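Replication initiator A family protein (Staphylococcus aureus CA-347, PDB 4PT7) probably initiates replication of staphylococcal multiresistance plasmids by binding and assembling on the plasmid replication origin. Local coordinates at residues B[25-30]-B[120-125]; B[53-56]-B[62-65]; B[55-60]-B[107-112]; B[88-91]-B[96-99]. All coordinates share one frame; numbering follows the deposited sequence.

Contact 1. Residues B[25-30]-B[120-125]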
loop_
_atom_site.group_PDB
_atom_site.type_symbol
_atom_site.label_atom_id
_atom_site.label_comp_id
_atom_site.label_asym_id
_atom_site.label_seq_id
_atom_site.Cartn_x
_atom_site.Cartn_y
_atom_site.Cartn_z
ATOM N N THR B 25 -9.163 -19.108 13.253
ATOM C CA THR B 25 -9.550 -20.480 13.565
ATOM C C THR B 25 -10.609 -20.964 12.587
ATOM O O THR B 25 -10.465 -22.040 11.997
ATOM C CB THR B 25 -10.104 -20.599 15.005
ATOM O OG1 THR B 25 -11.246 -19.746 15.157
ATOM C CG2 THR B 25 -9.037 -20.193 16.021
ATOM N N SER B 26 -11.659 -20.161 12.415
ATOM C CA SER B 26 -12.768 -20.476 11.510
ATOM C C SER B 26 -12.297 -20.575 10.066
ATOM O O SER B 26 -11.576 -19.695 9.576
ATOM C CB SER B 26 -13.855 -19.395 11.604
ATOM O OG SER B 26 -14.917 -19.629 10.692
ATOM N N GLU B 27 -12.703 -21.647 9.391
ATOM C CA GLU B 27 -12.331 -21.841 8.002
ATOM C C GLU B 27 -13.239 -20.987 7.131
ATOM O O GLU B 27 -13.016 -20.846 5.924
ATOM C CB GLU B 27 -12.460 -23.313 7.622
ATOM C CG GLU B 27 -11.124 -24.033 7.461
ATOM C CD GLU B 27 -10.261 -23.974 8.715
ATOM O OE1 GLU B 27 -9.792 -22.870 9.078
ATOM O OE2 GLU B 27 -10.054 -25.034 9.342
ATOM N N ASN B 28 -14.259 -20.406 7.753
ATOM C CA ASN B 28 -15.184 -19.552 7.031
ATOM C C ASN B 28 -14.529 -18.220 6.717
ATOM O O ASN B 28 -15.086 -17.410 5.974
ATOM C CB ASN B 28 -16.443 -19.321 7.860
ATOM C CG ASN B 28 -17.230 -20.588 8.063
ATOM O OD1 ASN B 28 -17.796 -21.141 7.112
ATOM N ND2 ASN B 28 -17.261 -21.074 9.301
ATOM N N TYR B 29 -13.350 -17.995 7.291
ATOM C CA TYR B 29 -12.615 -16.749 7.074
ATOM C C TYR B 29 -11.214 -17.008 6.556
ATOM O O TYR B 29 -10.321 -16.170 6.692
ATOM C CB TYR B 29 -12.534 -15.951 8.372
ATOM C CG TYR B 29 -13.879 -15.545 8.900
ATOM C CD1 TYR B 29 -14.319 -15.996 10.136
ATOM C CD2 TYR B 29 -14.723 -14.713 8.159
ATOM C CE1 TYR B 29 -15.566 -15.632 10.638
ATOM C CE2 TYR B 29 -15.973 -14.350 8.646
ATOM C CZ TYR B 29 -16.386 -14.812 9.888
ATOM O OH TYR B 29 -17.608 -14.455 10.399
ATOM N N LYS B 30 -11.022 -18.179 5.962
ATOM C CA LYS B 30 -9.723 -18.548 5.426
ATOM C C LYS B 30 -9.369 -17.700 4.199
ATOM O O LYS B 30 -8.205 -17.618 3.819
ATOM C CB LYS B 30 -9.703 -20.042 5.071
ATOM C CG LYS B 30 -10.648 -20.432 3.936
ATOM C CD LYS B 30 -10.630 -21.940 3.686
ATOM C CE LYS B 30 -11.389 -22.307 2.404
ATOM N NZ LYS B 30 -12.828 -21.893 2.399
ATOM N N ILE B 120 -15.674 -22.491 18.516
ATOM C CA ILE B 120 -15.653 -22.544 19.974
ATOM C C ILE B 120 -14.620 -23.589 20.394
ATOM O O ILE B 120 -13.700 -23.307 21.167
ATOM C CB ILE B 120 -17.027 -22.978 20.555
ATOM C CG1 ILE B 120 -18.136 -22.045 20.063
ATOM C CG2 ILE B 120 -16.982 -22.958 22.092
ATOM C CD1 ILE B 120 -17.992 -20.627 20.518
ATOM N N TYR B 121 -14.786 -24.799 19.873
ATOM C CA TYR B 121 -13.886 -25.901 20.182
ATOM C C TYR B 121 -12.430 -25.522 19.934
ATOM O O TYR B 121 -11.578 -25.663 20.818
ATOM C CB TYR B 121 -14.252 -27.125 19.336
ATOM C CG TYR B 121 -13.319 -28.307 19.505
ATOM C CD1 TYR B 121 -13.408 -29.144 20.620
ATOM C CD2 TYR B 121 -12.337 -28.584 18.553
ATOM C CE1 TYR B 121 -12.539 -30.230 20.780
ATOM C CE2 TYR B 121 -11.467 -29.658 18.700
ATOM C CZ TYR B 121 -11.570 -30.478 19.814
ATOM O OH TYR B 121 -10.700 -31.537 19.955
ATOM N N LYS B 122 -12.143 -25.035 18.730
ATOM C CA LYS B 122 -10.777 -24.667 18.393
ATOM C C LYS B 122 -10.206 -23.567 19.277
ATOM O O LYS B 122 -9.065 -23.662 19.733
ATOM C CB LYS B 122 -10.678 -24.243 16.926
ATOM C CG LYS B 122 -10.800 -25.391 15.924
ATOM C CD LYS B 122 -10.414 -24.920 14.519
ATOM C CE LYS B 122 -10.452 -26.056 13.495
ATOM N NZ LYS B 122 -10.081 -25.597 12.117
ATOM N N ILE B 123 -10.987 -22.521 19.519
ATOM C CA ILE B 123 -10.499 -21.413 20.332
ATOM C C ILE B 123 -10.239 -21.836 21.778
ATOM O O ILE B 123 -9.235 -21.454 22.374
ATOM C CB ILE B 123 -11.495 -20.236 20.324
ATOM C CG1 ILE B 123 -11.581 -19.635 18.918
ATOM C CG2 ILE B 123 -11.060 -19.182 21.334
ATOM C CD1 ILE B 123 -12.714 -18.638 18.745
ATOM N N GLU B 124 -11.144 -22.635 22.333
ATOM C CA GLU B 124 -11.009 -23.104 23.707
ATOM C C GLU B 124 -9.744 -23.940 23.859
ATOM O O GLU B 124 -8.993 -23.774 24.822
ATOM C CB GLU B 124 -12.242 -23.934 24.102
ATOM C CG GLU B 124 -12.286 -24.329 25.564
ATOM C CD GLU B 124 -12.712 -23.187 26.484
ATOM O OE1 GLU B 124 -12.202 -22.052 26.327
ATOM O OE2 GLU B 124 -13.554 -23.435 27.377
ATOM N N LYS B 125 -9.495 -24.825 22.896
ATOM C CA LYS B 125 -8.312 -25.667 22.952
ATOM C C LYS B 125 -7.014 -24.870 22.851
ATOM O O LYS B 125 -6.030 -25.189 23.522
ATOM C CB LYS B 125 -8.353 -26.723 21.847
ATOM C CG LYS B 125 -7.181 -27.693 21.925
ATOM C CD LYS B 125 -7.374 -28.916 21.043
ATOM C CE LYS B 125 -7.245 -28.585 19.569
ATOM N NZ LYS B 125 -7.351 -29.823 18.742
#
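Glu27 and Lys122 meet in a salt bridge that ties the loop after helix 22-25 to helix 117-126, a pairing of residues more than ninety positions apart. The grip comes from one carboxylate oxygen: Glu27 OE2 lies 2.8 Å from Lys122 NZ, while Glu27 OE1 stays 4.1 Å from the same nitrogen. Lys122 leaves its helix with CG anti to its own carbonyl carbon (chi1 -72°) and then runs fully extended, so its ammonium group reaches the glutamate almost at a right angle to that side chain. Arg118 brings a second positive charge close to Lys122, which the carboxylate would partly offset.

Van der Waals contacts lie beside the bridge. Thr25 CB faces Lys122 CB at 4.2 Å, packing against the root of the lysine chain, and Thr25 CG2 lies 3.9 Å from Ile123 CG1. The hydroxyl Thr25 OG1 turns to the same isoleucine, 3.8 Å from Ile123 CG1, and has no polar partner in the model.

Within the loop, Ser26 OG accepts from Asn28 N at 3.1 Å, an ST turn, and also from the side-chain amide of Asn28. Around the contact, Thr25 also touches Asp119 and Glu126 of helix 117-126, Tyr12 of the second subunit packs on Ile123, and Tyr29 OH binds the backbone of Ile114, between strand 107-110 and that last helix.

Contact 2. Residues B[53-56]-B[62-65]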
loop_
_atom_site.group_PDB
_atom_site.type_symbol
_atom_site.label_atom_id
_atom_site.label_comp_id
_atom_site.label_asym_id
_atom_site.label_seq_id
_atom_site.Cartn_x
_atom_site.Cartn_y
_atom_site.Cartn_z
ATOM N N ASN B 53 -20.277 10.989 15.819
ATOM C CA ASN B 53 -20.732 11.687 14.621
ATOM C C ASN B 53 -22.223 11.462 14.413
ATOM O O ASN B 53 -22.775 11.837 13.380
ATOM C CB ASN B 53 -19.982 11.198 13.378
ATOM C CG ASN B 53 -18.502 11.477 13.446
ATOM O OD1 ASN B 53 -18.074 12.461 14.046
ATOM N ND2 ASN B 53 -17.708 10.622 12.810
ATOM N N SER B 54 -22.864 10.838 15.397
ATOM C CA SER B 54 -24.291 10.543 15.337
ATOM C C SER B 54 -24.642 9.649 14.152
ATOM O O SER B 54 -25.778 9.653 13.679
ATOM C CB SER B 54 -25.102 11.843 15.255
ATOM O OG SER B 54 -24.752 12.726 16.308
ATOM N N TRP B 55 -23.668 8.884 13.667
ATOM C CA TRP B 55 -23.915 7.980 12.549
ATOM C C TRP B 55 -24.557 6.699 13.060
ATOM O O TRP B 55 -23.967 5.616 12.989
ATOM C CB TRP B 55 -22.614 7.647 11.809
ATOM C CG TRP B 55 -22.003 8.821 11.094
ATOM C CD1 TRP B 55 -22.606 10.012 10.806
ATOM C CD2 TRP B 55 -20.673 8.905 10.563
ATOM N NE1 TRP B 55 -21.737 10.834 10.132
ATOM C CE2 TRP B 55 -20.544 10.183 9.968
ATOM C CE3 TRP B 55 -19.578 8.030 10.530
ATOM C CZ2 TRP B 55 -19.362 10.605 9.349
ATOM C CZ3 TRP B 55 -18.402 8.449 9.917
ATOM C CH2 TRP B 55 -18.305 9.727 9.335
ATOM N N VAL B 56 -25.769 6.833 13.587
ATOM C CA VAL B 56 -26.505 5.692 14.111
ATOM C C VAL B 56 -27.807 5.533 13.343
ATOM O O VAL B 56 -28.562 6.482 13.146
ATOM C CB VAL B 56 -26.817 5.858 15.613
ATOM C CG1 VAL B 56 -27.559 4.632 16.135
ATOM C CG2 VAL B 56 -25.529 6.072 16.385
ATOM N N ILE B 62 -24.818 1.012 14.027
ATOM C CA ILE B 62 -23.727 1.951 13.791
ATOM C C ILE B 62 -23.158 1.772 12.383
ATOM O O ILE B 62 -22.866 0.651 11.962
ATOM C CB ILE B 62 -22.595 1.752 14.827
ATOM C CG1 ILE B 62 -23.180 1.776 16.247
ATOM C CG2 ILE B 62 -21.561 2.866 14.694
ATOM C CD1 ILE B 62 -22.210 1.315 17.332
ATOM N N TYR B 63 -22.979 2.878 11.666
ATOM C CA TYR B 63 -22.468 2.823 10.301
ATOM C C TYR B 63 -21.407 3.884 10.017
ATOM O O TYR B 63 -21.104 4.726 10.862
ATOM C CB TYR B 63 -23.634 2.965 9.311
ATOM C CG TYR B 63 -24.393 4.273 9.436
ATOM C CD1 TYR B 63 -23.900 5.448 8.869
ATOM C CD2 TYR B 63 -25.592 4.346 10.155
ATOM C CE1 TYR B 63 -24.573 6.659 9.011
ATOM C CE2 TYR B 63 -26.273 5.557 10.306
ATOM C CZ TYR B 63 -25.756 6.709 9.730
ATOM O OH TYR B 63 -26.414 7.913 9.880
ATOM N N PHE B 64 -20.834 3.821 8.820
ATOM C CA PHE B 64 -19.809 4.770 8.392
ATOM C C PHE B 64 -20.285 5.539 7.167
ATOM O O PHE B 64 -20.983 4.985 6.306
ATOM C CB PHE B 64 -18.509 4.047 8.030
ATOM C CG PHE B 64 -17.867 3.346 9.180
ATOM C CD1 PHE B 64 -17.707 1.962 9.166
ATOM C CD2 PHE B 64 -17.400 4.067 10.273
ATOM C CE1 PHE B 64 -17.088 1.307 10.232
ATOM C CE2 PHE B 64 -16.780 3.421 11.341
ATOM C CZ PHE B 64 -16.624 2.040 11.319
ATOM N N VAL B 65 -19.895 6.811 7.102
ATOM C CA VAL B 65 -20.246 7.684 5.990
ATOM C C VAL B 65 -18.950 8.318 5.502
ATOM O O VAL B 65 -18.916 9.492 5.150
ATOM C CB VAL B 65 -21.187 8.826 6.433
ATOM C CG1 VAL B 65 -21.823 9.465 5.217
ATOM C CG2 VAL B 65 -22.238 8.306 7.380
#
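Trp55 and Tyr63 share the backbone tie of this contact: Tyr63 N donates to Trp55 O over 3.2 Å, nearly straight at 172°. The neighbouring pair Val56 and Ile62 forms a single beta bridge, so the backbones run side by side for one residue pair only, just after an inverse gamma turn centred on Trp55. Ahead of that turn, Ser54, with its positive phi, ends helix 34-52 in a Schellman motif and turns the chain toward Trp55.

Aromatic contacts carry most of the rest. Tyr63 holds its CG between the backbone N and the carbonyl carbon (chi1 61°), which folds the ring back over the peptide of the other segment: Tyr63 CE2 is 3.4 Å from Trp55 C, and the carbonyl of Trp55 lies over the ring's face, toward the rim. The methylene of Trp55 makes a CH-pi contact with the same ring, Trp55 CB standing 4.0 Å from the Tyr63 centroid. The indole itself is tilted only 15° from the phenol plane but displaced along it, so the two barely overlap.

On the indole, Val65 CG2 sits almost squarely over the five-membered ring of Trp55, 3.5 Å from its centroid, and Asn53 CB lies against the opposite face. Tyr66 meets the indole edge-to-face, and Asn53 OD1 accepts from the backbone of Glu131 of the second subunit.

With one hydrogen bond against several ring-face contacts, the chemistry is mainly dispersive; the bond sets the alignment of the backbones, and the indole is fixed by being clasped on both faces.

Contact 3. Residues B[55-60]-B[107-112]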
loop_
_atom_site.group_PDB
_atom_site.type_symbol
_atom_site.label_atom_id
_atom_site.label_comp_id
_atom_site.label_asym_id
_atom_site.label_seq_id
_atom_site.Cartn_x
_atom_site.Cartn_y
_atom_site.Cartn_z
ATOM N N TRP B 55 -23.668 8.884 13.667
ATOM C CA TRP B 55 -23.915 7.980 12.549
ATOM C C TRP B 55 -24.557 6.699 13.060
ATOM O O TRP B 55 -23.967 5.616 12.989
ATOM C CB TRP B 55 -22.614 7.647 11.809
ATOM C CG TRP B 55 -22.003 8.821 11.094
ATOM C CD1 TRP B 55 -22.606 10.012 10.806
ATOM C CD2 TRP B 55 -20.673 8.905 10.563
ATOM N NE1 TRP B 55 -21.737 10.834 10.132
ATOM C CE2 TRP B 55 -20.544 10.183 9.968
ATOM C CE3 TRP B 55 -19.578 8.030 10.530
ATOM C CZ2 TRP B 55 -19.362 10.605 9.349
ATOM C CZ3 TRP B 55 -18.402 8.449 9.917
ATOM C CH2 TRP B 55 -18.305 9.727 9.335
ATOM N N VAL B 56 -25.769 6.833 13.587
ATOM C CA VAL B 56 -26.505 5.692 14.111
ATOM C C VAL B 56 -27.807 5.533 13.343
ATOM O O VAL B 56 -28.562 6.482 13.146
ATOM C CB VAL B 56 -26.817 5.858 15.613
ATOM C CG1 VAL B 56 -27.559 4.632 16.135
ATOM C CG2 VAL B 56 -25.529 6.072 16.385
ATOM N N ASP B 57 -28.045 4.309 12.909
ATOM C CA ASP B 57 -29.222 3.944 12.142
ATOM C C ASP B 57 -30.498 4.118 12.963
ATOM O O ASP B 57 -30.441 4.291 14.179
ATOM C CB ASP B 57 -29.077 2.490 11.708
ATOM C CG ASP B 57 -29.891 2.171 10.509
ATOM O OD1 ASP B 57 -30.150 3.102 9.721
ATOM O OD2 ASP B 57 -30.253 0.993 10.347
ATOM N N GLU B 58 -31.650 4.063 12.302
ATOM C CA GLU B 58 -32.925 4.204 12.997
ATOM C C GLU B 58 -33.172 3.033 13.944
ATOM O O GLU B 58 -33.945 3.149 14.892
ATOM C CB GLU B 58 -34.083 4.299 11.995
ATOM C CG GLU B 58 -34.649 5.699 11.822
ATOM C CD GLU B 58 -33.694 6.643 11.104
ATOM O OE1 GLU B 58 -34.007 7.854 11.033
ATOM O OE2 GLU B 58 -32.639 6.181 10.608
ATOM N N ASP B 59 -32.510 1.908 13.686
ATOM C CA ASP B 59 -32.663 0.725 14.522
ATOM C C ASP B 59 -31.532 0.616 15.540
ATOM O O ASP B 59 -31.437 -0.368 16.276
ATOM C CB ASP B 59 -32.698 -0.531 13.655
ATOM C CG ASP B 59 -33.788 -0.480 12.605
ATOM O OD1 ASP B 59 -33.686 0.358 11.685
ATOM O OD2 ASP B 59 -34.747 -1.275 12.700
ATOM N N GLY B 60 -30.679 1.635 15.580
ATOM C CA GLY B 60 -29.574 1.629 16.519
ATOM C C GLY B 60 -28.294 1.053 15.939
ATOM O O GLY B 60 -27.304 0.887 16.658
ATOM N N ILE B 107 -22.673 4.155 2.203
ATOM C CA ILE B 107 -22.930 3.839 3.599
ATOM C C ILE B 107 -22.344 2.461 3.874
ATOM O O ILE B 107 -22.720 1.489 3.225
ATOM C CB ILE B 107 -24.439 3.784 3.898
ATOM C CG1 ILE B 107 -25.099 5.100 3.490
ATOM C CG2 ILE B 107 -24.667 3.537 5.379
ATOM C CD1 ILE B 107 -24.521 6.300 4.199
ATOM N N LEU B 108 -21.412 2.387 4.821
ATOM C CA LEU B 108 -20.784 1.118 5.187
ATOM C C LEU B 108 -21.193 0.676 6.591
ATOM O O LEU B 108 -21.125 1.456 7.550
ATOM C CB LEU B 108 -19.251 1.219 5.128
ATOM C CG LEU B 108 -18.542 1.058 3.778
ATOM C CD1 LEU B 108 -19.023 2.127 2.820
ATOM C CD2 LEU B 108 -17.028 1.166 3.970
ATOM N N TYR B 109 -21.618 -0.578 6.699
ATOM C CA TYR B 109 -22.012 -1.156 7.978
ATOM C C TYR B 109 -21.041 -2.276 8.306
ATOM O O TYR B 109 -20.993 -3.288 7.596
ATOM C CB TYR B 109 -23.416 -1.768 7.926
ATOM C CG TYR B 109 -24.554 -0.787 8.017
ATOM C CD1 TYR B 109 -25.151 -0.276 6.870
ATOM C CD2 TYR B 109 -25.058 -0.390 9.259
ATOM C CE1 TYR B 109 -26.225 0.611 6.952
ATOM C CE2 TYR B 109 -26.127 0.492 9.353
ATOM C CZ TYR B 109 -26.707 0.988 8.197
ATOM O OH TYR B 109 -27.760 1.869 8.280
ATOM N N LEU B 110 -20.262 -2.097 9.367
ATOM C CA LEU B 110 -19.334 -3.140 9.780
ATOM C C LEU B 110 -20.234 -4.155 10.483
ATOM O O LEU B 110 -21.197 -3.764 11.145
ATOM C CB LEU B 110 -18.316 -2.595 10.777
ATOM C CG LEU B 110 -16.850 -2.991 10.593
ATOM C CD1 LEU B 110 -16.197 -3.118 11.964
ATOM C CD2 LEU B 110 -16.733 -4.289 9.837
ATOM N N MET B 111 -19.923 -5.440 10.344
ATOM C CA MET B 111 -20.716 -6.497 10.959
ATOM C C MET B 111 -19.877 -7.388 11.874
ATOM O O MET B 111 -18.676 -7.552 11.676
ATOM C CB MET B 111 -21.341 -7.363 9.869
ATOM C CG MET B 111 -22.085 -6.581 8.805
ATOM S SD MET B 111 -23.510 -5.711 9.448
ATOM C CE MET B 111 -24.638 -7.091 9.599
ATOM N N LYS B 112 -20.523 -7.966 12.879
ATOM C CA LYS B 112 -19.852 -8.864 13.811
ATOM C C LYS B 112 -19.682 -10.215 13.129
ATOM O O LYS B 112 -20.500 -10.610 12.303
ATOM C CB LYS B 112 -20.674 -8.994 15.108
ATOM C CG LYS B 112 -20.665 -7.689 15.917
ATOM C CD LYS B 112 -21.873 -7.521 16.833
ATOM C CE LYS B 112 -21.878 -8.489 17.992
ATOM N NZ LYS B 112 -23.070 -8.247 18.865
#
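Tyr109 and Asp57 supply the whole of this contact, the phenol reaching out from strand 107-110 to a carboxylate on the loop that follows helix 34-52. Tyr109 buries the larger share. Its CG is anti to its carbonyl carbon (chi1 -79°), and the ring carries the hydroxyl across to the loop although the two backbones stay far apart, with Asp57 CA and Tyr109 CA separated by 9.8 Å. Only the outer end of the ring takes part: Tyr109 CZ is 4.1 Å from Asp57 CG.

Asp57 points its side chain at the strand, with CG anti to the backbone N (chi1 -157°). Its carboxyl carbon lies at the edge of the phenol, near the ring plane, while the carboxylate is turned 68° from that plane. Asp57 OD1 is 3.1 Å from Tyr109 OH. The other oxygen, OD2 of Asp57, is 3.4 Å from Tyr109 OH at an angle too poor for bonding, and makes a weak hydrogen bond with Asn61 instead. A type I beta turn begins at this residue, closed by Gly60 N donating to Asp57 O over 3.0 Å; Asp57 thus heads the turn with its backbone and meets the strand with its side chain.

In the wider fold, strand 107-110 pairs antiparallel with strand 95-98, where Ile96 touches the Tyr109 side chain, and its other side bonds to the backbone of Phe64. Leu110, from the same strand, packs on Tyr40, Leu43 and Arg44 of helix 34-52. Two residues past the strand, Lys112 makes a salt bridge to Glu10 of the second subunit.

Contact 4. Residues B[88-91]-B[96-99]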
loop_
_atom_site.group_PDB
_atom_site.type_symbol
_atom_site.label_atom_id
_atom_site.label_comp_id
_atom_site.label_asym_id
_atom_site.label_seq_id
_atom_site.Cartn_x
_atom_site.Cartn_y
_atom_site.Cartn_z
ATOM N N GLY B 88 -13.386 -8.105 0.000
ATOM C CA GLY B 88 -13.117 -9.257 0.834
ATOM C C GLY B 88 -13.984 -9.284 2.089
ATOM O O GLY B 88 -14.526 -10.321 2.437
ATOM N N LEU B 89 -14.125 -8.155 2.776
ATOM C CA LEU B 89 -14.957 -8.133 3.979
ATOM C C LEU B 89 -16.411 -8.378 3.603
ATOM O O LEU B 89 -17.133 -9.082 4.316
ATOM C CB LEU B 89 -14.818 -6.796 4.718
ATOM C CG LEU B 89 -13.403 -6.499 5.230
ATOM C CD1 LEU B 89 -13.401 -5.217 6.062
ATOM C CD2 LEU B 89 -12.913 -7.669 6.065
ATOM N N GLU B 90 -16.822 -7.824 2.464
ATOM C CA GLU B 90 -18.190 -7.982 1.991
ATOM C C GLU B 90 -18.516 -9.434 1.627
ATOM O O GLU B 90 -19.601 -9.927 1.935
ATOM C CB GLU B 90 -18.439 -7.079 0.785
ATOM C CG GLU B 90 -19.904 -6.736 0.568
ATOM C CD GLU B 90 -20.131 -5.739 -0.565
ATOM O OE1 GLU B 90 -19.433 -4.697 -0.605
ATOM O OE2 GLU B 90 -21.021 -5.996 -1.407
ATOM N N ASN B 91 -17.575 -10.127 0.994
ATOM C CA ASN B 91 -17.816 -11.518 0.609
ATOM C C ASN B 91 -17.981 -12.447 1.804
ATOM O O ASN B 91 -18.579 -13.514 1.685
ATOM C CB ASN B 91 -16.685 -12.054 -0.279
ATOM C CG ASN B 91 -16.709 -11.469 -1.682
ATOM O OD1 ASN B 91 -17.778 -11.183 -2.236
ATOM N ND2 ASN B 91 -15.529 -11.302 -2.272
ATOM N N ILE B 96 -21.275 -4.481 5.088
ATOM C CA ILE B 96 -22.430 -4.220 4.239
ATOM C C ILE B 96 -22.193 -2.857 3.605
ATOM O O ILE B 96 -21.829 -1.899 4.292
ATOM C CB ILE B 96 -23.748 -4.159 5.037
ATOM C CG1 ILE B 96 -24.044 -5.516 5.679
ATOM C CG2 ILE B 96 -24.893 -3.737 4.110
ATOM C CD1 ILE B 96 -24.143 -6.658 4.696
ATOM N N GLN B 97 -22.408 -2.770 2.298
ATOM C CA GLN B 97 -22.189 -1.520 1.581
ATOM C C GLN B 97 -23.427 -1.060 0.812
ATOM O O GLN B 97 -23.892 -1.748 -0.099
ATOM C CB GLN B 97 -21.007 -1.694 0.618
ATOM C CG GLN B 97 -20.496 -0.401 -0.003
ATOM C CD GLN B 97 -19.215 -0.595 -0.807
ATOM O OE1 GLN B 97 -18.611 0.374 -1.270
ATOM N NE2 GLN B 97 -18.796 -1.848 -0.974
ATOM N N LYS B 98 -23.965 0.098 1.191
ATOM C CA LYS B 98 -25.134 0.670 0.519
ATOM C C LYS B 98 -24.697 1.904 -0.271
ATOM O O LYS B 98 -24.229 2.892 0.301
ATOM C CB LYS B 98 -26.216 1.067 1.532
ATOM C CG LYS B 98 -26.857 -0.106 2.270
ATOM C CD LYS B 98 -28.035 0.341 3.126
ATOM C CE LYS B 98 -28.641 -0.829 3.906
ATOM N NZ LYS B 98 -29.108 -1.932 3.018
ATOM N N ARG B 99 -24.844 1.838 -1.591
ATOM C CA ARG B 99 -24.455 2.949 -2.450
ATOM C C ARG B 99 -25.513 4.042 -2.522
ATOM O O ARG B 99 -26.715 3.770 -2.444
ATOM C CB ARG B 99 -24.141 2.443 -3.858
ATOM C CG ARG B 99 -22.828 1.686 -3.961
ATOM C CD ARG B 99 -22.467 1.396 -5.410
ATOM N NE ARG B 99 -21.077 0.968 -5.552
ATOM C CZ ARG B 99 -20.585 -0.167 -5.066
ATOM N NH1 ARG B 99 -21.371 -1.005 -4.401
ATOM N NH2 ARG B 99 -19.304 -0.466 -5.245
#
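Glu90, near the end of helix 79-91, and Gln97, on strand 95-98, face each other where the chain has turned back from helix to strand, the CA atoms of Glu90 and Ile96 coming to 6.1 Å. Two long side chains bridge the gap. Both put CG anti to the backbone N, Glu90 with chi1 -157°, and both run on extended; they cross at about a right angle, with their polar ends together. Gln97 NE2 donates to Glu90 OE1 over 2.9 Å, with an N-H...O angle of 141°. The acceptor lies in the plane of the glutamine amide, and the donor comes nearly in line with the CD-OE1 bond of Glu90, while the two flat groups stand almost perpendicular, 82° apart.

Helix 79-91 followed by the hairpin of strands 95-98 and 107-110 is consistent with a winged helix, in which such a helix commonly enters the DNA groove and the hairpin forms the wing; the contact joins these two elements directly.

The methylene of Gln97 also approaches the carboxylate, Gln97 CB lying 3.6 Å from Glu90 OE1. The far end of the amide has its own partner, since Gln97 OE1 accepts a weak hydrogen bond from Lys86, about one helical turn before Glu90. Arg99 places its guanidinium near this group, with Gln97 OE1 offset above one face and Arg99 NH1 5.6 Å from Glu90 OE1, where opposite charges could still attract at a distance.

Overall arrangement
Contacts 3 and 4 meet at a two-stranded sheet, and contact 2 lies along its edge, whereas contact 1 stands apart. Contacts 2 and 3 have centres about 6 Å apart and share Trp55 and Val56; Phe64 N and Leu108 O, 2.7 Å apart, probably bond between them. Contact 4 lies 12 Å from contact 3, centre to centre, and joins it through the strand pair, with Tyr109 N 2.8 Å from Ile96 O. Contact 1, its centre about 31 Å from that of contact 2, encloses the other three along the chain and fastens the last helix. Contacts 1, 2 and 3 all touch the second subunit; contact 4, on the probable winged helix, touches no other chain.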